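Local coordinates for protein CT_858 (Chlamydia trachomatis, PDB 3DOR), which probably acts as a secreted serine-type endopeptidase of the S41 kind, cutting peptide bonds as a dimer, at residues E319-I324 with L353-D358; V326-T331 with V451-P456; S54-Q59 with V191-T196. All coordinates share one frame; numbering follows the deposited sequence.

Overall arrangement
Interactions 1 and 2 share helix 316-330 in the S41 peptidase region and lie side by side, their centres about 8 Å apart; the backbone of M355 in the first meets that of Y453 in the second. Interaction 3 sits at the other side of the chain's centre, about 50 Å from interaction 1 and 57 Å from interaction 2, centre to centre. Chemistry follows place. Interaction 1 is buried and apolar, built on a methionine and a phenylalanine. Interaction 2, partly buried, combines a tyrosine edge with a lysine and two bridging waters. Interaction 3, also partly buried and close to the second subunit, rests on an aspartate gripping backbone N-H groups at two helix starts.

Interaction 1: residues E319-I324 with L353-D358; sequences EFAKII and LSMLTD
M355 reaches across to the F320 ring and the methyl of A321, a Met-aromatic contact within the S41 peptidase fold that joins helix 316-330 to the turn closing helix 346-354. Its sulfur sits at the ring edge, SD lying 5.4 Å from the ring centroid of F320 and 83° off the ring normal. The terminal methyl comes obliquely to the ring, with M355 CE 3.8 Å from F320 CD2. M355 SD also packs against A321 CB at 3.6 Å. A bend about the last torsion (chi3 -104°), after a straight CB-to-SD run, places CE by the phenylalanine while the sulfur stays on the alanine.

L356 supplies the second apolar group. One of its methyls, CD1, is a looser neighbour at the ring edge of F320, near the ring plane, while the other, CD2, meets I324 CD1 at 3.9 Å, the two side chains crossing at about a right angle. F320 and I324 lie one helical turn apart and so face L356 and M355 from the same side of the helix.

Farther out, F472 of helix 468-478 packs on L356, and V451 packs on M355. R481 bonds to the carbonyl of L356, while that of M355 pairs with the backbone of Y453. The same carbonyl also meets the branch methyl of I324, with CG2 3.6 Å from M355 O.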
loop_
_atom_site.group_PDB
_atom_site.type_symbol
_atom_site.label_atom_id
_atom_site.label_comp_id
_atom_site.label_asym_id
_atom_site.label_seq_id
_atom_site.Cartn_x
_atom_site.Cartn_y
_atom_site.Cartn_z
ATOM N N GLU B 319 15.263 -23.129 -7.589
ATOM C CA GLU B 319 15.910 -23.447 -8.850
ATOM C C GLU B 319 17.380 -23.027 -8.768
ATOM O O GLU B 319 18.266 -23.738 -9.247
ATOM C CB GLU B 319 15.249 -22.719 -10.022
ATOM C CG GLU B 319 15.957 -23.034 -11.345
ATOM C CD GLU B 319 15.464 -22.196 -12.501
ATOM O OE1 GLU B 319 14.230 -22.117 -12.684
ATOM O OE2 GLU B 319 16.306 -21.625 -13.237
ATOM N N PHE B 320 17.626 -21.866 -8.160
ATOM C CA PHE B 320 18.983 -21.344 -8.005
ATOM C C PHE B 320 19.802 -22.392 -7.250
ATOM O O PHE B 320 20.934 -22.712 -7.630
ATOM C CB PHE B 320 18.950 -20.028 -7.215
ATOM C CG PHE B 320 20.282 -19.316 -7.135
ATOM C CD1 PHE B 320 20.625 -18.353 -8.074
ATOM C CD2 PHE B 320 21.175 -19.592 -6.110
ATOM C CE1 PHE B 320 21.843 -17.667 -7.991
ATOM C CE2 PHE B 320 22.398 -18.909 -6.021
ATOM C CZ PHE B 320 22.726 -17.945 -6.965
ATOM N N ALA B 321 19.215 -22.925 -6.182
ATOM C CA ALA B 321 19.880 -23.945 -5.379
ATOM C C ALA B 321 20.207 -25.157 -6.253
ATOM O O ALA B 321 21.291 -25.719 -6.151
ATOM C CB ALA B 321 18.988 -24.363 -4.199
ATOM N N LYS B 322 19.276 -25.559 -7.115
ATOM C CA LYS B 322 19.510 -26.708 -7.997
ATOM C C LYS B 322 20.715 -26.465 -8.920
ATOM O O LYS B 322 21.553 -27.346 -9.132
ATOM C CB LYS B 322 18.287 -26.970 -8.884
ATOM C CG LYS B 322 16.986 -27.289 -8.167
ATOM C CD LYS B 322 16.899 -28.755 -7.803
ATOM C CE LYS B 322 15.509 -29.110 -7.278
ATOM N NZ LYS B 322 14.469 -28.885 -8.314
ATOM N N ILE B 323 20.781 -25.269 -9.487
ATOM C CA ILE B 323 21.870 -24.925 -10.392
ATOM C C ILE B 323 23.219 -24.939 -9.679
ATOM O O ILE B 323 24.195 -25.491 -10.192
ATOM C CB ILE B 323 21.622 -23.543 -11.037
ATOM C CG1 ILE B 323 20.310 -23.580 -11.827
ATOM C CG2 ILE B 323 22.775 -23.179 -11.955
ATOM C CD1 ILE B 323 19.719 -22.197 -12.144
ATOM N N ILE B 324 23.281 -24.343 -8.495
ATOM C CA ILE B 324 24.532 -24.324 -7.757
ATOM C C ILE B 324 25.007 -25.737 -7.411
ATOM O O ILE B 324 26.203 -26.030 -7.483
ATOM C CB ILE B 324 24.419 -23.488 -6.472
ATOM C CG1 ILE B 324 24.007 -22.055 -6.822
ATOM C CG2 ILE B 324 25.766 -23.464 -5.758
ATOM C CD1 ILE B 324 24.941 -21.369 -7.822
ATOM N N LEU B 353 23.428 -15.220 -1.733
ATOM C CA LEU B 353 24.785 -15.153 -1.198
ATOM C C LEU B 353 25.073 -16.371 -0.306
ATOM O O LEU B 353 26.179 -16.920 -0.330
ATOM C CB LEU B 353 24.977 -13.864 -0.388
ATOM C CG LEU B 353 25.114 -12.574 -1.219
ATOM C CD1 LEU B 353 24.882 -11.363 -0.349
ATOM C CD2 LEU B 353 26.500 -12.510 -1.850
ATOM N N SER B 354 24.077 -16.794 0.473
ATOM C CA SER B 354 24.255 -17.932 1.373
ATOM C C SER B 354 24.615 -19.221 0.629
ATOM O O SER B 354 25.202 -20.129 1.207
ATOM C CB SER B 354 22.995 -18.162 2.229
ATOM O OG SER B 354 22.009 -18.875 1.510
ATOM N N MET B 355 24.294 -19.297 -0.656
ATOM C CA MET B 355 24.611 -20.497 -1.410
ATOM C C MET B 355 25.914 -20.390 -2.196
ATOM O O MET B 355 26.319 -21.338 -2.883
ATOM C CB MET B 355 23.452 -20.838 -2.343
ATOM C CG MET B 355 22.169 -21.198 -1.589
ATOM S SD MET B 355 20.803 -21.657 -2.678
ATOM C CE MET B 355 19.809 -20.221 -2.628
ATOM N N LEU B 356 26.583 -19.247 -2.079
ATOM C CA LEU B 356 27.828 -19.041 -2.803
ATOM C C LEU B 356 29.042 -18.976 -1.897
ATOM O O LEU B 356 30.072 -18.414 -2.271
ATOM C CB LEU B 356 27.742 -17.763 -3.616
ATOM C CG LEU B 356 26.625 -17.744 -4.659
ATOM C CD1 LEU B 356 26.473 -16.330 -5.206
ATOM C CD2 LEU B 356 26.948 -18.736 -5.762
ATOM N N THR B 357 28.921 -19.541 -0.701
ATOM C CA THR B 357 30.031 -19.531 0.242
ATOM C C THR B 357 29.941 -20.681 1.234
ATOM O O THR B 357 28.859 -21.220 1.470
ATOM C CB THR B 357 30.068 -18.217 1.036
ATOM O OG1 THR B 357 31.195 -18.232 1.920
ATOM C CG2 THR B 357 28.787 -18.049 1.856
ATOM N N ASP B 358 31.086 -21.057 1.802
ATOM C CA ASP B 358 31.143 -22.120 2.802
ATOM C C ASP B 358 31.594 -21.519 4.136
ATOM O O ASP B 358 31.779 -22.230 5.126
ATOM C CB ASP B 358 32.097 -23.241 2.359
ATOM C CG ASP B 358 33.534 -22.766 2.168
ATOM O OD1 ASP B 358 33.777 -21.542 2.161
ATOM O OD2 ASP B 358 34.425 -23.626 2.009
#

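Interaction 2: residues V326-T331 with V451-P456; sequences VFSSNT and VQYSKP
The Y453 ring is turned edge-on to the end of helix 316-330. The backbone N of K455 lies over one face, 3.8 Å above the plane and offset toward the rim. Around the edge, near the ring plane, come F327 O and the hydroxyl of S328, with S328 OG 3.6 Å from Y453 CD1. The neighbouring ring carbon also takes apolar packing, Y453 CE1 lying 3.8 Å from F327 CB. Holding CG opposite the backbone N (chi1 -168°) swings the tyrosine toward the helix, although its CB does not point straight there.

K455 provides the direct polar link. Its chain is extended beyond CG and carries the ammonium group to two backbone carbonyls. The bond from K455 NZ to T331 O is 2.8 Å long and almost collinear with the carbonyl, at a C=O...N angle of 177°. The other, from K455 NZ to S328 O, is longer at 3.2 Å, and the nitrogen stands above that carbonyl plane, 43° out of it. One charged nitrogen thus joins the carbonyls of S328 and T331, three residues apart.

S328 OG, which bonds back to I324 O, is also joined to the loop through water. One water lies 3.0 Å from S328 OG and accepts from Q452 N; a second accepts from S454 N but holds the serine weakly.

Segment 451-456 leads into strand 457-461, with P456 paired by backbone to L334 of strand 333-337. Y453 packs on that same L334 and on I324 of the helix, while F327 and T331 lean on I280 of strand 278-284.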
loop_
_atom_site.group_PDB
_atom_site.type_symbol
_atom_site.label_atom_id
_atom_site.label_comp_id
_atom_site.label_asym_id
_atom_site.label_seq_id
_atom_site.Cartn_x
_atom_site.Cartn_y
_atom_site.Cartn_z
ATOM N N VAL B 326 24.543 -28.349 -9.151
ATOM C CA VAL B 326 25.117 -28.869 -10.385
ATOM C C VAL B 326 26.515 -28.281 -10.590
ATOM O O VAL B 326 27.444 -28.992 -10.966
ATOM C CB VAL B 326 24.245 -28.514 -11.605
ATOM C CG1 VAL B 326 25.028 -28.774 -12.910
ATOM C CG2 VAL B 326 22.966 -29.353 -11.583
ATOM N N PHE B 327 26.666 -26.982 -10.343
ATOM C CA PHE B 327 27.967 -26.323 -10.522
ATOM C C PHE B 327 29.014 -26.869 -9.556
ATOM O O PHE B 327 30.168 -27.056 -9.927
ATOM C CB PHE B 327 27.854 -24.798 -10.310
ATOM C CG PHE B 327 27.181 -24.054 -11.442
ATOM C CD1 PHE B 327 26.574 -22.825 -11.212
ATOM C CD2 PHE B 327 27.205 -24.541 -12.736
ATOM C CE1 PHE B 327 26.005 -22.095 -12.264
ATOM C CE2 PHE B 327 26.641 -23.821 -13.786
ATOM C CZ PHE B 327 26.043 -22.600 -13.551
ATOM N N SER B 328 28.617 -27.117 -8.311
ATOM C CA SER B 328 29.555 -27.625 -7.311
ATOM C C SER B 328 30.196 -28.957 -7.682
ATOM O O SER B 328 31.314 -29.242 -7.271
ATOM C CB SER B 328 28.870 -27.774 -5.949
ATOM O OG SER B 328 28.491 -26.519 -5.431
ATOM N N SER B 329 29.500 -29.766 -8.469
ATOM C CA SER B 329 30.035 -31.070 -8.841
ATOM C C SER B 329 30.489 -31.206 -10.290
ATOM O O SER B 329 30.998 -32.250 -10.685
ATOM C CB SER B 329 28.985 -32.153 -8.558
ATOM O OG SER B 329 28.713 -32.245 -7.174
ATOM N N ASN B 330 30.324 -30.166 -11.090
ATOM C CA ASN B 330 30.687 -30.280 -12.495
ATOM C C ASN B 330 31.417 -29.073 -13.025
ATOM O O ASN B 330 31.420 -28.829 -14.231
ATOM C CB ASN B 330 29.419 -30.483 -13.309
ATOM C CG ASN B 330 28.705 -31.751 -12.938
ATOM O OD1 ASN B 330 29.036 -32.825 -13.439
ATOM N ND2 ASN B 330 27.734 -31.646 -12.032
ATOM N N THR B 331 32.085 -28.356 -12.134
ATOM C CA THR B 331 32.733 -27.134 -12.544
ATOM C C THR B 331 33.983 -26.833 -11.694
ATOM O O THR B 331 34.134 -27.367 -10.592
ATOM C CB THR B 331 31.640 -26.035 -12.436
ATOM O OG1 THR B 331 31.463 -25.391 -13.699
ATOM C CG2 THR B 331 31.942 -25.080 -11.350
ATOM N N VAL B 451 23.402 -26.247 0.157
ATOM C CA VAL B 451 24.186 -25.905 -1.020
ATOM C C VAL B 451 25.110 -24.724 -0.777
ATOM O O VAL B 451 24.675 -23.632 -0.397
ATOM C CB VAL B 451 23.265 -25.665 -2.268
ATOM C CG1 VAL B 451 21.854 -26.151 -1.970
ATOM C CG2 VAL B 451 23.267 -24.216 -2.684
ATOM N N GLN B 452 26.399 -24.973 -0.991
ATOM C CA GLN B 452 27.446 -23.979 -0.790
ATOM C C GLN B 452 28.497 -24.050 -1.899
ATOM O O GLN B 452 29.320 -24.961 -1.902
ATOM C CB GLN B 452 28.171 -24.227 0.545
ATOM C CG GLN B 452 27.306 -24.235 1.804
ATOM C CD GLN B 452 28.066 -24.775 3.011
ATOM O OE1 GLN B 452 29.292 -24.873 2.983
ATOM N NE2 GLN B 452 27.344 -25.114 4.077
ATOM N N TYR B 453 28.496 -23.113 -2.837
ATOM C CA TYR B 453 29.530 -23.156 -3.863
ATOM C C TYR B 453 30.802 -22.634 -3.188
ATOM O O TYR B 453 30.806 -21.533 -2.629
ATOM C CB TYR B 453 29.159 -22.273 -5.045
ATOM C CG TYR B 453 30.049 -22.498 -6.250
ATOM C CD1 TYR B 453 29.976 -23.682 -6.983
ATOM C CD2 TYR B 453 30.967 -21.529 -6.658
ATOM C CE1 TYR B 453 30.791 -23.898 -8.088
ATOM C CE2 TYR B 453 31.787 -21.736 -7.763
ATOM C CZ TYR B 453 31.691 -22.922 -8.471
ATOM O OH TYR B 453 32.487 -23.133 -9.568
ATOM N N SER B 454 31.880 -23.413 -3.232
ATOM C CA SER B 454 33.119 -23.007 -2.577
ATOM C C SER B 454 34.303 -22.849 -3.511
ATOM O O SER B 454 35.426 -22.706 -3.054
ATOM C CB SER B 454 33.487 -24.009 -1.470
ATOM O OG SER B 454 33.634 -25.324 -1.998
ATOM N N LYS B 455 34.065 -22.886 -4.815
ATOM C CA LYS B 455 35.153 -22.727 -5.764
ATOM C C LYS B 455 35.275 -21.264 -6.179
ATOM O O LYS B 455 34.454 -20.447 -5.796
ATOM C CB LYS B 455 34.917 -23.639 -6.966
ATOM C CG LYS B 455 34.872 -25.085 -6.528
ATOM C CD LYS B 455 34.579 -26.052 -7.634
ATOM C CE LYS B 455 34.297 -27.433 -7.033
ATOM N NZ LYS B 455 34.332 -28.500 -8.051
ATOM N N PRO B 456 36.309 -20.916 -6.955
ATOM C CA PRO B 456 36.427 -19.510 -7.351
ATOM C C PRO B 456 35.246 -18.941 -8.129
ATOM O O PRO B 456 34.582 -19.636 -8.896
ATOM C CB PRO B 456 37.760 -19.457 -8.114
ATOM C CG PRO B 456 38.079 -20.897 -8.426
ATOM C CD PRO B 456 37.536 -21.667 -7.271
HETATM O O HOH W 1 31.660 -25.942 -4.466
HETATM O O HOH W 2 27.570 -27.184 -2.672
#

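Interaction 3: residues S54-Q59 with V191-T196; sequences STSFCQ and VGDLAT
D193 and T55 meet where two helices start, and each belongs to an N-terminal turn: D193 is the N-cap of helix 194-197 and S54 the N-cap of helix 55-67. The tight part is the D193 carboxylate, pushed against the first turn of the longer helix. T55 N gives a nearly straight bond to D193 OD1, 2.7 Å long with an N-H...O angle of 168°, on the lone pair facing the other oxygen. S56 N reaches the second oxygen, D193 OD2, at 3.1 Å, on the syn side but 26° out of the carboxylate plane. The aspartate thus presents both oxygens to these N-H groups, and the positive end of the helix dipole would probably favour its charged form.

T55 returns the link: L194 N donates to T55 OG1 at 3.1 Å, although this bond is bent to 135°. The start of helix 55-67 thus offers two N-H groups to D193, and that of helix 194-197 offers one to T55.

On the looser flank the methyl of A195 rests on the backbone of S54, A195 CB to S54 CA 3.5 Å. At the margin, the hydroxyl of S56 lies 3.6 Å from D193 OD2. S54 OG turns into its own helix and caps it by accepting from F57 N.

Beyond the contact, V3 of helix 2-20 packs on L194 and A195, and W426 of the second subunit packs on L194 and donates to the G192 carbonyl, placing this junction beside the dimer interface. The last tie is internal: D193 OD1 caps its own helix by accepting from A195 N at 2.8 Å, on the lone pair turned away from the other oxygen.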
loop_
_atom_site.group_PDB
_atom_site.type_symbol
_atom_site.label_atom_id
_atom_site.label_comp_id
_atom_site.label_asym_id
_atom_site.label_seq_id
_atom_site.Cartn_x
_atom_site.Cartn_y
_atom_site.Cartn_z
ATOM N N SER B 54 1.117 25.155 -16.538
ATOM C CA SER B 54 0.322 23.964 -16.797
ATOM C C SER B 54 0.703 22.924 -15.749
ATOM O O SER B 54 1.691 23.084 -15.031
ATOM C CB SER B 54 0.623 23.405 -18.189
ATOM O OG SER B 54 1.953 22.926 -18.270
ATOM N N THR B 55 -0.088 21.867 -15.653
ATOM C CA THR B 55 0.199 20.808 -14.697
ATOM C C THR B 55 1.504 20.104 -15.077
ATOM O O THR B 55 2.366 19.885 -14.227
ATOM C CB THR B 55 -0.956 19.785 -14.652
ATOM O OG1 THR B 55 -2.116 20.414 -14.089
ATOM C CG2 THR B 55 -0.576 18.564 -13.803
ATOM N N SER B 56 1.656 19.773 -16.356
ATOM C CA SER B 56 2.859 19.093 -16.808
ATOM C C SER B 56 4.098 19.924 -16.506
ATOM O O SER B 56 5.166 19.376 -16.214
ATOM C CB SER B 56 2.769 18.765 -18.305
ATOM O OG SER B 56 2.374 19.884 -19.060
ATOM N N PHE B 57 3.955 21.246 -16.550
ATOM C CA PHE B 57 5.079 22.126 -16.250
ATOM C C PHE B 57 5.474 21.963 -14.789
ATOM O O PHE B 57 6.653 21.815 -14.464
ATOM C CB PHE B 57 4.717 23.591 -16.494
ATOM C CG PHE B 57 5.790 24.546 -16.065
ATOM C CD1 PHE B 57 6.888 24.794 -16.880
ATOM C CD2 PHE B 57 5.739 25.152 -14.810
ATOM C CE1 PHE B 57 7.925 25.629 -16.451
ATOM C CE2 PHE B 57 6.768 25.984 -14.373
ATOM C CZ PHE B 57 7.863 26.222 -15.196
ATOM N N CYS B 58 4.480 22.011 -13.909
ATOM C CA CYS B 58 4.720 21.864 -12.481
ATOM C C CYS B 58 5.249 20.467 -12.154
ATOM O O CYS B 58 6.035 20.296 -11.225
ATOM C CB CYS B 58 3.426 22.129 -11.700
ATOM S SG CYS B 58 2.824 23.834 -11.819
ATOM N N GLN B 59 4.815 19.470 -12.916
ATOM C CA GLN B 59 5.276 18.106 -12.684
ATOM C C GLN B 59 6.776 18.050 -12.978
ATOM O O GLN B 59 7.547 17.436 -12.236
ATOM C CB GLN B 59 4.509 17.126 -13.577
ATOM C CG GLN B 59 3.011 17.141 -13.333
ATOM C CD GLN B 59 2.272 16.078 -14.120
ATOM O OE1 GLN B 59 2.603 15.801 -15.271
ATOM N NE2 GLN B 59 1.250 15.490 -13.506
ATOM N N VAL B 191 -4.864 12.464 -19.567
ATOM C CA VAL B 191 -5.271 13.089 -18.318
ATOM C C VAL B 191 -5.222 14.588 -18.532
ATOM O O VAL B 191 -4.146 15.184 -18.535
ATOM C CB VAL B 191 -4.322 12.688 -17.156
ATOM C CG1 VAL B 191 -4.581 13.562 -15.927
ATOM C CG2 VAL B 191 -4.525 11.216 -16.811
ATOM N N GLY B 192 -6.399 15.186 -18.722
ATOM C CA GLY B 192 -6.498 16.614 -18.964
ATOM C C GLY B 192 -5.750 17.482 -17.980
ATOM O O GLY B 192 -5.931 17.364 -16.766
ATOM N N ASP B 193 -4.912 18.370 -18.508
ATOM C CA ASP B 193 -4.129 19.272 -17.673
ATOM C C ASP B 193 -5.088 20.105 -16.828
ATOM O O ASP B 193 -6.076 20.640 -17.329
ATOM C CB ASP B 193 -3.253 20.175 -18.552
ATOM C CG ASP B 193 -2.154 20.877 -17.767
ATOM O OD1 ASP B 193 -2.471 21.794 -16.983
ATOM O OD2 ASP B 193 -0.968 20.503 -17.930
ATOM N N LEU B 194 -4.797 20.199 -15.538
ATOM C CA LEU B 194 -5.644 20.940 -14.617
ATOM C C LEU B 194 -5.676 22.437 -14.930
ATOM O O LEU B 194 -6.683 23.099 -14.690
ATOM C CB LEU B 194 -5.164 20.712 -13.182
ATOM C CG LEU B 194 -6.142 21.081 -12.073
ATOM C CD1 LEU B 194 -7.439 20.324 -12.284
ATOM C CD2 LEU B 194 -5.534 20.750 -10.718
ATOM N N ALA B 195 -4.572 22.960 -15.462
ATOM C CA ALA B 195 -4.477 24.379 -15.804
ATOM C C ALA B 195 -5.550 24.774 -16.807
ATOM O O ALA B 195 -6.077 25.880 -16.754
ATOM C CB ALA B 195 -3.099 24.691 -16.379
ATOM N N THR B 196 -5.866 23.856 -17.715
ATOM C CA THR B 196 -6.867 24.089 -18.746
ATOM C C THR B 196 -8.271 24.030 -18.165
ATOM O O THR B 196 -9.154 24.787 -18.559
ATOM C CB THR B 196 -6.764 23.028 -19.853
ATOM O OG1 THR B 196 -5.443 23.045 -20.409
ATOM C CG2 THR B 196 -7.782 23.298 -20.948
#